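Local coordinates for protein GDP-perosamine synthase (Caulobacter crescentus, PDB 3BN1) that catalyses the pyridoxal-phosphate-dependent transfer of an amino group from L-glutamate to GDP-4-keto-6-deoxy-D-mannose, yielding GDP-perosamine for O-antigen synthesis, at residues A[13-18]-A[250-255]; A[62-67]-A[230-235]; A[300-305]-A[316-321]; A[322-327]-A[335-340]. All blocks are in the same frame, centred on the assembly; numbering follows the deposited sequence.

Interaction 1: A[13-18]-A[250-255]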
loop_
_atom_site.group_PDB
_atom_site.type_symbol
_atom_site.label_atom_id
_atom_site.label_comp_id
_atom_site.label_asym_id
_atom_site.label_seq_id
_atom_site.Cartn_x
_atom_site.Cartn_y
_atom_site.Cartn_z
ATOM N N ALA A 13 -3.068 -2.634 -21.751
ATOM C CA ALA A 13 -1.835 -3.426 -21.710
ATOM C C ALA A 13 -0.647 -2.461 -21.590
ATOM O O ALA A 13 -0.544 -1.460 -22.318
ATOM C CB ALA A 13 -1.700 -4.272 -22.968
ATOM N N PRO A 14 0.229 -2.741 -20.637
ATOM C CA PRO A 14 1.384 -1.891 -20.417
ATOM C C PRO A 14 2.328 -1.892 -21.620
ATOM O O PRO A 14 2.728 -2.938 -22.158
ATOM C CB PRO A 14 2.080 -2.550 -19.200
ATOM C CG PRO A 14 1.079 -3.476 -18.606
ATOM C CD PRO A 14 0.290 -3.944 -19.797
ATOM N N ARG A 15 2.711 -0.693 -22.029
ATOM C CA ARG A 15 3.700 -0.586 -23.076
ATOM C C ARG A 15 4.996 -0.163 -22.392
ATOM O O ARG A 15 5.205 0.994 -22.042
ATOM C CB ARG A 15 3.285 0.447 -24.107
ATOM C CG ARG A 15 4.078 0.279 -25.365
ATOM C CD ARG A 15 3.204 0.712 -26.477
ATOM N NE ARG A 15 4.049 1.063 -27.596
ATOM C CZ ARG A 15 4.362 0.190 -28.541
ATOM N NH1 ARG A 15 3.851 -1.036 -28.483
ATOM N NH2 ARG A 15 5.150 0.548 -29.547
ATOM N N LEU A 16 5.869 -1.119 -22.135
ATOM C CA LEU A 16 7.132 -0.771 -21.504
ATOM C C LEU A 16 8.166 -0.703 -22.631
ATOM O O LEU A 16 9.006 -1.571 -22.782
ATOM C CB LEU A 16 7.447 -1.855 -20.477
ATOM C CG LEU A 16 6.320 -2.290 -19.510
ATOM C CD1 LEU A 16 6.809 -3.357 -18.532
ATOM C CD2 LEU A 16 5.781 -1.100 -18.733
ATOM N N ASP A 17 8.107 0.340 -23.437
ATOM C CA ASP A 17 8.969 0.448 -24.603
ATOM C C ASP A 17 9.998 1.578 -24.533
ATOM O O ASP A 17 10.483 2.038 -25.568
ATOM C CB ASP A 17 8.107 0.581 -25.859
ATOM C CG ASP A 17 7.409 1.928 -25.949
ATOM O OD1 ASP A 17 7.293 2.638 -24.921
ATOM O OD2 ASP A 17 6.966 2.285 -27.061
ATOM N N GLY A 18 10.348 1.946 -23.301
ATOM C CA GLY A 18 11.353 2.942 -22.946
ATOM C C GLY A 18 12.459 2.279 -22.088
ATOM O O GLY A 18 12.833 1.104 -22.325
ATOM N N ASP A 250 4.480 11.562 -23.978
ATOM C CA ASP A 250 3.965 12.118 -25.220
ATOM C C ASP A 250 3.761 11.098 -26.325
ATOM O O ASP A 250 2.754 11.165 -27.023
ATOM C CB ASP A 250 4.752 13.344 -25.664
ATOM C CG ASP A 250 4.523 14.507 -24.742
ATOM O OD1 ASP A 250 3.406 14.567 -24.199
ATOM O OD2 ASP A 250 5.419 15.360 -24.572
ATOM N N GLU A 251 4.663 10.115 -26.429
ATOM C CA GLU A 251 4.541 9.022 -27.414
ATOM C C GLU A 251 3.405 8.111 -27.060
ATOM O O GLU A 251 2.636 7.700 -27.933
ATOM C CB GLU A 251 5.809 8.169 -27.462
ATOM C CG GLU A 251 7.083 8.939 -27.825
ATOM C CD GLU A 251 7.548 9.917 -26.742
ATOM O OE1 GLU A 251 6.818 10.110 -25.737
ATOM O OE2 GLU A 251 8.636 10.523 -26.913
ATOM N N HIS A 252 3.330 7.772 -25.774
ATOM C CA HIS A 252 2.202 6.968 -25.293
ATOM C C HIS A 252 0.839 7.613 -25.637
ATOM O O HIS A 252 -0.066 6.961 -26.185
ATOM C CB HIS A 252 2.301 6.844 -23.776
ATOM C CG HIS A 252 3.432 5.964 -23.332
ATOM N ND1 HIS A 252 3.741 4.789 -23.980
ATOM C CD2 HIS A 252 4.314 6.070 -22.311
ATOM C CE1 HIS A 252 4.780 4.217 -23.397
ATOM N NE2 HIS A 252 5.135 4.967 -22.370
ATOM N N LEU A 253 0.704 8.907 -25.329
ATOM C CA LEU A 253 -0.523 9.658 -25.630
ATOM C C LEU A 253 -0.799 9.740 -27.142
ATOM O O LEU A 253 -1.930 9.568 -27.574
ATOM C CB LEU A 253 -0.461 11.088 -25.040
ATOM C CG LEU A 253 -0.359 11.129 -23.505
ATOM C CD1 LEU A 253 -0.060 12.516 -23.024
ATOM C CD2 LEU A 253 -1.680 10.568 -22.876
ATOM N N ALA A 254 0.248 9.913 -27.940
ATOM C CA ALA A 254 0.075 10.010 -29.397
ATOM C C ALA A 254 -0.422 8.724 -29.961
ATOM O O ALA A 254 -1.247 8.691 -30.883
ATOM C CB ALA A 254 1.375 10.350 -30.090
ATOM N N ALA A 255 0.100 7.671 -29.372
ATOM C CA ALA A 255 -0.296 6.360 -29.772
ATOM C C ALA A 255 -1.785 6.175 -29.541
ATOM O O ALA A 255 -2.524 5.689 -30.404
ATOM C CB ALA A 255 0.479 5.420 -28.971
#
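The carbonyl oxygen of Arg15 is approached by three groups. The side chain of Gln245 donates a hydrogen bond to it, the backbone N of Asp17, two residues on, adds a weak one, and His252 CE1 lies 3.5 Å from Arg15 O. The same imidazole carbon also stands 3.3 Å from Asp17 OD1, so CE1, the ring carbon flanked by two nitrogens, is where His252 meets the other segment. Both oxygens reach it obliquely, and no conventional hydrogen bond joins the two segments. The carboxylate of Asp17 is inclined by only 27° to the imidazole as the two side chains pass in opposite directions. A looser apolar touch adds to this: Arg15 CB lies 4.1 Å from His252 CE1.

The contact joins the loop that leads into helix 20-30 to the first turns of helix 249-266, within the architecture of an aspartate aminotransferase-like enzyme. His252 reaches out from the helix with its CG beside the backbone N (chi1 -71°), which carries the ring across to the loop.

Each oxygen of the Asp17 carboxylate has an arginine partner. Arg15 NE forms a salt bridge of 3.2 Å with Asp17 OD2, while OD1 pairs with Arg248, just before the helix. These two cations probably favour the charged carboxylate. Gln245, which bonds Arg15 O, also packs against His252, and Leu16 touches Thr31 of the second subunit.

Interaction 2: A[62-67]-A[230-235]; sequences GTTALH and FNYRMT. With ACT (acetate ion), chain E.
Tyr232 OH and His67 ND1 share a short hydrogen bond of 2.6 Å at an angle of 155°, in which either could be the donor. The hydroxyl meets the imidazole edge in its plane. Thr64 lies over one face of the tyrosine ring, its CB 3.6 Å from the centroid of Tyr232 and 7° off the normal, a CH-pi contact; Phe230 CB covers the opposite face. The phenol is clasped between two aliphatic carbons and tethered at its oxygen. Phe230 completes the aromatic cluster by meeting His67 obliquely, with Phe230 CE1 3.5 Å from His67 CE1.

With its CG opposite the backbone N (chi1 -177°), His67 swings out from helix 62-72 toward these rings. The start of that helix belongs to the cofactor site: Gly62 N and Thr63 OG1 bind the phosphate of the pyridoxal-modified lysine at position 188.

Farther out, Tyr97 sets its ring edge-to-face with His67, and Tyr232 is tied through its backbone to Asn60. At the dimer interface, Arg233 NE pairs with Glu194 of the second subunit. Arg233 NH2 and NH1 take an acetate, probably from the crystallisation liquor, at ACT O (2.7 Å) and ACT OXT (3.0 Å) respectively.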
loop_
_atom_site.group_PDB
_atom_site.type_symbol
_atom_site.label_atom_id
_atom_site.label_comp_id
_atom_site.label_asym_id
_atom_site.label_seq_id
_atom_site.Cartn_x
_atom_site.Cartn_y
_atom_site.Cartn_z
ATOM N N GLY A 62 -3.082 4.240 -6.294
ATOM C CA GLY A 62 -3.939 5.395 -6.440
ATOM C C GLY A 62 -5.044 5.399 -5.381
ATOM O O GLY A 62 -5.619 6.420 -5.073
ATOM N N THR A 63 -5.325 4.256 -4.770
ATOM C CA THR A 63 -6.367 4.239 -3.736
ATOM C C THR A 63 -5.814 4.781 -2.435
ATOM O O THR A 63 -6.475 5.490 -1.668
ATOM C CB THR A 63 -6.789 2.761 -3.544
ATOM O OG1 THR A 63 -7.437 2.384 -4.753
ATOM C CG2 THR A 63 -7.817 2.639 -2.410
ATOM N N THR A 64 -4.573 4.415 -2.169
ATOM C CA THR A 64 -3.980 4.901 -0.927
ATOM C C THR A 64 -3.641 6.402 -1.052
ATOM O O THR A 64 -3.668 7.133 -0.067
ATOM C CB THR A 64 -2.738 4.065 -0.584
ATOM O OG1 THR A 64 -1.821 4.111 -1.678
ATOM C CG2 THR A 64 -3.138 2.577 -0.344
ATOM N N ALA A 65 -3.366 6.820 -2.290
ATOM C CA ALA A 65 -3.128 8.185 -2.685
ATOM C C ALA A 65 -4.366 8.953 -2.249
ATOM O O ALA A 65 -4.288 9.969 -1.537
ATOM C CB ALA A 65 -2.989 8.259 -4.221
ATOM N N LEU A 66 -5.529 8.499 -2.706
ATOM C CA LEU A 66 -6.723 9.200 -2.298
ATOM C C LEU A 66 -6.874 9.283 -0.786
ATOM O O LEU A 66 -7.130 10.340 -0.220
ATOM C CB LEU A 66 -7.920 8.460 -2.883
ATOM C CG LEU A 66 -8.146 8.812 -4.354
ATOM C CD1 LEU A 66 -9.198 7.826 -5.029
ATOM C CD2 LEU A 66 -8.591 10.269 -4.497
ATOM N N HIS A 67 -6.776 8.134 -0.123
ATOM C CA HIS A 67 -6.885 8.096 1.331
ATOM C C HIS A 67 -5.899 9.087 1.942
ATOM O O HIS A 67 -6.272 9.917 2.776
ATOM C CB HIS A 67 -6.660 6.640 1.924
ATOM C CG HIS A 67 -6.836 6.540 3.425
ATOM N ND1 HIS A 67 -6.234 5.564 4.199
ATOM C CD2 HIS A 67 -7.592 7.278 4.286
ATOM C CE1 HIS A 67 -6.583 5.730 5.472
ATOM N NE2 HIS A 67 -7.406 6.765 5.550
ATOM N N PHE A 230 0.700 5.999 7.957
ATOM C CA PHE A 230 0.453 4.795 7.148
ATOM C C PHE A 230 1.709 4.383 6.453
ATOM O O PHE A 230 2.717 5.121 6.445
ATOM C CB PHE A 230 -0.520 5.137 6.039
ATOM C CG PHE A 230 -1.738 5.863 6.528
ATOM C CD1 PHE A 230 -2.713 5.168 7.214
ATOM C CD2 PHE A 230 -1.915 7.252 6.302
ATOM C CE1 PHE A 230 -3.837 5.795 7.686
ATOM C CE2 PHE A 230 -3.030 7.908 6.804
ATOM C CZ PHE A 230 -3.997 7.174 7.518
ATOM N N ASN A 231 1.629 3.223 5.826
ATOM C CA ASN A 231 2.768 2.794 5.010
ATOM C C ASN A 231 2.260 2.841 3.564
ATOM O O ASN A 231 1.727 1.862 3.023
ATOM C CB ASN A 231 3.437 1.430 5.336
ATOM C CG ASN A 231 4.602 1.148 4.396
ATOM O OD1 ASN A 231 4.835 1.927 3.431
ATOM N ND2 ASN A 231 5.289 0.002 4.591
ATOM N N TYR A 232 2.410 4.026 2.978
ATOM C CA TYR A 232 1.903 4.194 1.639
ATOM C C TYR A 232 3.011 4.615 0.685
ATOM O O TYR A 232 2.743 5.258 -0.290
ATOM C CB TYR A 232 0.801 5.255 1.642
ATOM C CG TYR A 232 -0.545 4.841 2.262
ATOM C CD1 TYR A 232 -0.836 3.508 2.570
ATOM C CD2 TYR A 232 -1.479 5.818 2.619
ATOM C CE1 TYR A 232 -2.080 3.146 3.125
ATOM C CE2 TYR A 232 -2.723 5.482 3.123
ATOM C CZ TYR A 232 -3.022 4.144 3.345
ATOM O OH TYR A 232 -4.245 3.873 3.868
ATOM N N ARG A 233 4.250 4.279 0.998
ATOM C CA ARG A 233 5.371 4.716 0.173
ATOM C C ARG A 233 5.516 3.908 -1.088
ATOM O O ARG A 233 5.327 2.704 -1.072
ATOM C CB ARG A 233 6.684 4.510 0.932
ATOM C CG ARG A 233 6.660 5.163 2.285
ATOM C CD ARG A 233 7.912 4.754 3.085
ATOM N NE ARG A 233 7.844 3.370 3.601
ATOM C CZ ARG A 233 7.976 3.012 4.887
ATOM N NH1 ARG A 233 8.237 3.929 5.822
ATOM N NH2 ARG A 233 7.937 1.709 5.249
ATOM N N MET A 234 6.017 4.552 -2.138
ATOM C CA MET A 234 6.308 3.876 -3.406
ATOM C C MET A 234 7.737 3.279 -3.335
ATOM O O MET A 234 8.627 3.899 -2.725
ATOM C CB MET A 234 6.320 4.908 -4.564
ATOM C CG MET A 234 6.453 4.206 -5.908
ATOM S SD MET A 234 6.398 5.332 -7.277
ATOM C CE MET A 234 4.577 5.633 -7.486
ATOM N N THR A 235 7.974 2.114 -3.948
ATOM C CA THR A 235 9.333 1.608 -4.022
ATOM C C THR A 235 10.157 2.334 -5.122
ATOM O O THR A 235 9.607 2.939 -6.075
ATOM C CB THR A 235 9.408 0.117 -4.367
ATOM O OG1 THR A 235 8.814 -0.173 -5.676
ATOM C CG2 THR A 235 8.828 -0.681 -3.229
HETATM C C ACT E . 8.848 1.069 8.268
HETATM O O ACT E . 7.809 0.632 7.690
HETATM O OXT ACT E . 9.221 2.368 8.149
HETATM C CH3 ACT E . 9.663 0.156 9.142
#

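Interaction 3: A[300-305]-A[316-321]. With AKG (2-oxoglutaric acid), chain G.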
loop_
_atom_site.group_PDB
_atom_site.type_symbol
_atom_site.label_atom_id
_atom_site.label_comp_id
_atom_site.label_asym_id
_atom_site.label_seq_id
_atom_site.Cartn_x
_atom_site.Cartn_y
_atom_site.Cartn_z
ATOM N N THR A 300 -30.251 -6.406 -28.228
ATOM C CA THR A 300 -29.221 -6.943 -27.348
ATOM C C THR A 300 -28.951 -6.100 -26.096
ATOM O O THR A 300 -29.308 -4.931 -26.031
ATOM C CB THR A 300 -27.914 -7.167 -28.132
ATOM O OG1 THR A 300 -27.096 -8.101 -27.414
ATOM C CG2 THR A 300 -27.124 -5.833 -28.468
ATOM N N THR A 301 -28.398 -6.715 -25.058
ATOM C CA THR A 301 -28.044 -5.959 -23.846
ATOM C C THR A 301 -26.530 -5.624 -23.770
ATOM O O THR A 301 -25.696 -6.294 -24.363
ATOM C CB THR A 301 -28.361 -6.779 -22.581
ATOM O OG1 THR A 301 -27.351 -7.797 -22.414
ATOM C CG2 THR A 301 -29.818 -7.303 -22.595
ATOM N N ARG A 302 -26.137 -4.614 -23.010
ATOM C CA ARG A 302 -24.696 -4.301 -22.914
ATOM C C ARG A 302 -23.883 -5.505 -22.375
ATOM O O ARG A 302 -22.759 -5.822 -22.855
ATOM C CB ARG A 302 -24.548 -2.990 -22.092
ATOM C CG ARG A 302 -23.211 -2.279 -22.069
ATOM C CD ARG A 302 -22.104 -2.917 -21.200
ATOM N NE ARG A 302 -22.579 -3.398 -19.899
ATOM C CZ ARG A 302 -22.915 -2.620 -18.878
ATOM N NH1 ARG A 302 -23.314 -3.186 -17.746
ATOM N NH2 ARG A 302 -22.756 -1.294 -18.947
ATOM N N ASP A 303 -24.399 -6.213 -21.366
ATOM C CA ASP A 303 -23.619 -7.334 -20.881
ATOM C C ASP A 303 -23.463 -8.438 -21.898
ATOM O O ASP A 303 -22.410 -9.093 -21.975
ATOM C CB ASP A 303 -24.136 -7.877 -19.531
ATOM C CG ASP A 303 -24.020 -6.834 -18.432
ATOM O OD1 ASP A 303 -23.336 -5.814 -18.631
ATOM O OD2 ASP A 303 -24.638 -6.999 -17.367
ATOM N N GLN A 304 -24.498 -8.590 -22.729
ATOM C CA GLN A 304 -24.450 -9.627 -23.771
ATOM C C GLN A 304 -23.397 -9.274 -24.861
ATOM O O GLN A 304 -22.683 -10.123 -25.316
ATOM C CB GLN A 304 -25.823 -9.821 -24.408
ATOM C CG GLN A 304 -25.901 -11.080 -25.273
ATOM C CD GLN A 304 -25.508 -12.357 -24.481
ATOM O OE1 GLN A 304 -26.097 -12.630 -23.458
ATOM N NE2 GLN A 304 -24.501 -13.107 -24.952
ATOM N N VAL A 305 -23.320 -8.014 -25.287
ATOM C CA VAL A 305 -22.331 -7.546 -26.249
ATOM C C VAL A 305 -20.937 -7.829 -25.720
ATOM O O VAL A 305 -20.106 -8.324 -26.461
ATOM C CB VAL A 305 -22.448 -5.984 -26.393
ATOM C CG1 VAL A 305 -21.195 -5.388 -27.078
ATOM C CG2 VAL A 305 -23.764 -5.626 -27.126
ATOM N N SER A 316 -13.617 -6.038 -23.560
ATOM C CA SER A 316 -14.309 -4.751 -23.399
ATOM C C SER A 316 -14.750 -4.776 -21.938
ATOM O O SER A 316 -14.562 -5.787 -21.256
ATOM C CB SER A 316 -15.512 -4.609 -24.373
ATOM O OG SER A 316 -16.509 -5.597 -24.217
ATOM N N ARG A 317 -15.424 -3.757 -21.441
ATOM C CA ARG A 317 -15.918 -3.886 -20.062
ATOM C C ARG A 317 -17.003 -2.854 -19.910
ATOM O O ARG A 317 -17.108 -1.879 -20.668
ATOM C CB ARG A 317 -14.847 -3.642 -19.007
ATOM C CG ARG A 317 -14.404 -2.261 -19.162
ATOM C CD ARG A 317 -13.152 -1.826 -18.393
ATOM N NE ARG A 317 -13.432 -1.546 -16.992
ATOM C CZ ARG A 317 -12.494 -1.392 -16.056
ATOM N NH1 ARG A 317 -12.895 -1.151 -14.808
ATOM N NH2 ARG A 317 -11.181 -1.484 -16.358
ATOM N N PRO A 318 -17.825 -3.080 -18.906
ATOM C CA PRO A 318 -18.907 -2.156 -18.695
ATOM C C PRO A 318 -18.426 -0.862 -18.099
ATOM O O PRO A 318 -17.359 -0.758 -17.454
ATOM C CB PRO A 318 -19.806 -2.897 -17.712
ATOM C CG PRO A 318 -18.927 -3.858 -17.005
ATOM C CD PRO A 318 -17.627 -3.979 -17.755
ATOM N N VAL A 319 -19.235 0.155 -18.339
ATOM C CA VAL A 319 -18.926 1.397 -17.637
ATOM C C VAL A 319 -19.149 1.056 -16.144
ATOM O O VAL A 319 -19.983 0.235 -15.761
ATOM C CB VAL A 319 -19.853 2.516 -18.140
ATOM C CG1 VAL A 319 -20.099 3.565 -17.110
ATOM C CG2 VAL A 319 -19.189 3.125 -19.394
ATOM N N PHE A 320 -18.400 1.687 -15.274
ATOM C CA PHE A 320 -18.526 1.398 -13.847
ATOM C C PHE A 320 -19.935 1.383 -13.375
ATOM O O PHE A 320 -20.740 2.212 -13.828
ATOM C CB PHE A 320 -17.905 2.562 -13.100
ATOM C CG PHE A 320 -16.459 2.755 -13.407
ATOM C CD1 PHE A 320 -15.550 1.801 -12.997
ATOM C CD2 PHE A 320 -15.995 3.935 -14.007
ATOM C CE1 PHE A 320 -14.208 1.931 -13.244
ATOM C CE2 PHE A 320 -14.584 4.139 -14.229
ATOM C CZ PHE A 320 -13.719 3.129 -13.869
ATOM N N HIS A 321 -20.225 0.496 -12.412
ATOM C CA HIS A 321 -21.582 0.449 -11.855
ATOM C C HIS A 321 -21.668 1.603 -10.919
ATOM O O HIS A 321 -20.759 1.771 -10.105
ATOM C CB HIS A 321 -21.845 -0.827 -11.013
ATOM C CG HIS A 321 -21.703 -2.093 -11.781
ATOM N ND1 HIS A 321 -22.103 -2.207 -13.097
ATOM C CD2 HIS A 321 -21.152 -3.285 -11.447
ATOM C CE1 HIS A 321 -21.800 -3.412 -13.546
ATOM N NE2 HIS A 321 -21.241 -4.094 -12.560
HETATM C C1 AKG G . -10.029 -0.884 -13.524
HETATM O O1 AKG G . -10.269 -2.121 -13.529
HETATM O O2 AKG G . -10.338 -0.157 -14.500
HETATM C C2 AKG G . -9.357 -0.273 -12.359
HETATM O O5 AKG G . -9.017 0.893 -12.403
HETATM C C3 AKG G . -9.160 -1.142 -11.134
HETATM C C4 AKG G . -8.305 -0.446 -10.097
HETATM C C5 AKG G . -7.778 -1.479 -9.138
HETATM O O3 AKG G . -7.088 -1.070 -8.165
HETATM O O4 AKG G . -8.103 -2.808 -9.304
#
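Van der Waals packing across the two segments rests on Arg302 and Pro318. Pro318 CB sits over the centre of one face of the flat Arg302 guanidinium, 3.3 Å from Arg302 CZ. The arginine chain bends twice on the way, at chi2 (-75°) and chi3, which folds the head back over the proline. Arg302 NH1 lies near the plane of the His321 ring, at its edge, 4.5 Å from His321 CE1.

Ionic and hydrogen bonds then fix the rotation of that guanidinium. Arg302 NE and Arg302 NH1 each reach Asp303 OD1 at 2.8 Å, a side-on grip on one oxygen that lies nearly in the guanidinium plane. NH2 turns the other way and donates to the carbonyls of Gly344 and Gly347, at the junction of helix 338-346 with strand 347-350.

A side-chain cap marks the start of helix 302-311: Thr301 OG1, at the N-cap, accepts from Gln304 N at 3.0 Å.

On the far side of strand 317-318, Arg317 extends to the bound ligand. Arg317 NH1 makes a weak bond of 2.8 Å with AKG O2, and the NH2 approach is so short that its geometry is doubtful. The target is the carboxylate next to the keto group of 2-oxoglutarate, an arginine-carboxylate pairing as in the substrate site of aspartate aminotransferase-type enzymes.

Interaction 4: A[322-327]-A[335-340]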
loop_
_atom_site.group_PDB
_atom_site.type_symbol
_atom_site.label_atom_id
_atom_site.label_comp_id
_atom_site.label_asym_id
_atom_site.label_seq_id
_atom_site.Cartn_x
_atom_site.Cartn_y
_atom_site.Cartn_z
ATOM N N PRO A 322 -22.782 2.341 -10.960
ATOM C CA PRO A 322 -22.932 3.449 -10.037
ATOM C C PRO A 322 -22.797 2.914 -8.588
ATOM O O PRO A 322 -23.310 1.843 -8.255
ATOM C CB PRO A 322 -24.354 3.938 -10.338
ATOM C CG PRO A 322 -24.553 3.686 -11.797
ATOM C CD PRO A 322 -23.826 2.355 -12.017
ATOM N N MET A 323 -22.173 3.693 -7.722
ATOM C CA MET A 323 -21.976 3.233 -6.340
ATOM C C MET A 323 -23.271 2.816 -5.679
ATOM O O MET A 323 -23.334 1.881 -4.887
ATOM C CB MET A 323 -21.547 4.420 -5.462
ATOM C CG MET A 323 -20.213 5.033 -5.894
ATOM S SD MET A 323 -18.774 3.960 -5.684
ATOM C CE MET A 323 -18.991 2.791 -7.251
ATOM N N HIS A 324 -24.254 3.686 -5.841
ATOM C CA HIS A 324 -25.509 3.515 -5.119
ATOM C C HIS A 324 -26.226 2.235 -5.521
ATOM O O HIS A 324 -27.286 1.918 -4.986
ATOM C CB HIS A 324 -26.409 4.839 -5.217
ATOM C CG HIS A 324 -27.038 5.055 -6.561
ATOM N ND1 HIS A 324 -26.288 5.368 -7.678
ATOM C CD2 HIS A 324 -28.317 4.898 -7.002
ATOM C CE1 HIS A 324 -27.080 5.432 -8.737
ATOM N NE2 HIS A 324 -28.318 5.147 -8.355
ATOM N N ILE A 325 -25.710 1.525 -6.522
ATOM C CA ILE A 325 -26.451 0.325 -6.903
ATOM C C ILE A 325 -25.675 -0.872 -6.404
ATOM O O ILE A 325 -26.090 -1.986 -6.637
ATOM C CB ILE A 325 -26.805 0.126 -8.398
ATOM C CG1 ILE A 325 -25.562 -0.204 -9.215
ATOM C CG2 ILE A 325 -27.412 1.360 -8.983
ATOM C CD1 ILE A 325 -25.856 -0.674 -10.705
ATOM N N MET A 326 -24.564 -0.660 -5.714
ATOM C CA MET A 326 -23.860 -1.817 -5.195
ATOM C C MET A 326 -24.004 -1.860 -3.679
ATOM O O MET A 326 -24.211 -0.818 -3.095
ATOM C CB MET A 326 -22.410 -1.847 -5.663
ATOM C CG MET A 326 -22.309 -2.095 -7.149
ATOM S SD MET A 326 -20.641 -2.232 -7.662
ATOM C CE MET A 326 -20.007 -0.593 -7.392
ATOM N N PRO A 327 -23.863 -3.033 -3.042
ATOM C CA PRO A 327 -24.094 -3.147 -1.606
ATOM C C PRO A 327 -23.454 -2.117 -0.691
ATOM O O PRO A 327 -24.086 -1.576 0.215
ATOM C CB PRO A 327 -23.576 -4.544 -1.288
ATOM C CG PRO A 327 -23.857 -5.317 -2.564
ATOM C CD PRO A 327 -23.688 -4.351 -3.681
ATOM N N ASP A 335 -32.965 9.809 -5.495
ATOM C CA ASP A 335 -33.740 9.764 -6.736
ATOM C C ASP A 335 -33.161 10.724 -7.837
ATOM O O ASP A 335 -33.753 10.976 -8.889
ATOM C CB ASP A 335 -35.236 9.916 -6.449
ATOM C CG ASP A 335 -35.600 11.243 -5.806
ATOM O OD1 ASP A 335 -34.972 12.247 -6.190
ATOM O OD2 ASP A 335 -36.529 11.295 -4.956
ATOM N N ASP A 336 -31.965 11.259 -7.616
ATOM C CA ASP A 336 -31.387 12.193 -8.584
ATOM C C ASP A 336 -30.016 11.733 -9.003
ATOM O O ASP A 336 -29.038 12.519 -9.082
ATOM C CB ASP A 336 -31.253 13.590 -7.987
ATOM C CG ASP A 336 -31.169 14.683 -9.075
ATOM O OD1 ASP A 336 -31.494 14.371 -10.230
ATOM O OD2 ASP A 336 -30.778 15.853 -8.853
ATOM N N LEU A 337 -29.982 10.448 -9.293
ATOM C CA LEU A 337 -28.778 9.760 -9.835
ATOM C C LEU A 337 -29.124 9.006 -11.136
ATOM O O LEU A 337 -28.469 8.043 -11.560
ATOM C CB LEU A 337 -28.133 8.809 -8.818
ATOM C CG LEU A 337 -27.667 9.561 -7.559
ATOM C CD1 LEU A 337 -27.386 8.534 -6.491
ATOM C CD2 LEU A 337 -26.447 10.571 -7.792
ATOM N N LYS A 338 -30.159 9.511 -11.797
ATOM C CA LYS A 338 -30.654 8.853 -12.990
ATOM C C LYS A 338 -29.682 8.793 -14.168
ATOM O O LYS A 338 -29.701 7.824 -14.912
ATOM C CB LYS A 338 -32.044 9.408 -13.340
ATOM C CG LYS A 338 -33.091 9.090 -12.235
ATOM C CD LYS A 338 -34.443 9.849 -12.320
ATOM C CE LYS A 338 -35.619 8.963 -12.775
ATOM N NZ LYS A 338 -35.343 7.495 -12.642
ATOM N N ILE A 339 -28.854 9.822 -14.362
ATOM C CA ILE A 339 -27.942 9.794 -15.504
ATOM C C ILE A 339 -26.900 8.724 -15.246
ATOM O O ILE A 339 -26.645 7.896 -16.118
ATOM C CB ILE A 339 -27.237 11.122 -15.867
ATOM C CG1 ILE A 339 -28.206 12.277 -16.141
ATOM C CG2 ILE A 339 -26.432 10.905 -17.157
ATOM C CD1 ILE A 339 -29.301 11.909 -17.173
ATOM N N ALA A 340 -26.363 8.682 -14.025
ATOM C CA ALA A 340 -25.351 7.665 -13.696
ATOM C C ALA A 340 -25.915 6.230 -13.939
ATOM O O ALA A 340 -25.236 5.339 -14.457
ATOM C CB ALA A 340 -24.949 7.831 -12.202
#
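Pro322 and Ala340 lie 6.1 Å apart at their CA atoms, and His324 and Leu337 lie 8.5 Å apart, so the two segments run past each other in opposite senses. The first makes a single 3-10 turn over residues 323-325, continued by a backbone bond of 2.9 Å from Met326 N to Met323 O. The second enters helix 338-346, with Leu337 at its N-cap position; Asp106 accepts from the backbone N of Ile339 and of Ala340 in the first turn.

Leu337 sets one methyl over a face of the His324 imidazole. Its CD1 sits 3.5 Å from the centroid of the His324 ring and 14° off the normal, a CH-pi contact, and Leu337 CB reaches His324 CE1 at 3.5 Å. Ile325 CG2 lies over the opposite face, nearer the rim. CG of His324 stands between the backbone N and the carbonyl carbon (chi1 73°), which turns the ring toward the helix. Both nitrogens are engaged, ND1 with Ser85 and NE2 with Glu341, and these bonds fix the ring's rotation. Alongside, Pro322 CG packs 3.2 Å from Ala340 O and 4.2 Å from Ala340 CB.

The arrangement is the link from strand 317-318 to helix 338-346, packed against strand 101-105: a connection within the small antiparallel sheet of the aminotransferase that leans, through Ser85, Leu104 and Asp106, on the large seven-stranded one.

Overall arrangement
From the N terminus, interaction 1 opens first and closes a long loop at helix 249-266, bringing the stretch before helix 20-30 back to the chain more than 230 residues later. Interaction 2 falls wholly within that loop, joining the start of helix 62-72 to the connection before helix 236-247. Neither crosses interaction 3 or 4, which follow in series and close short loops, the first joining the start of helix 302-311 to strand 317-318, the second up to helix 338-346. Those two touch, with His321 O 3.7 Å from Met326 CE, and their centres are about 16 Å apart. Interactions 2 and 3 lie on opposite sides of the chain's centre, and all four reach the second subunit.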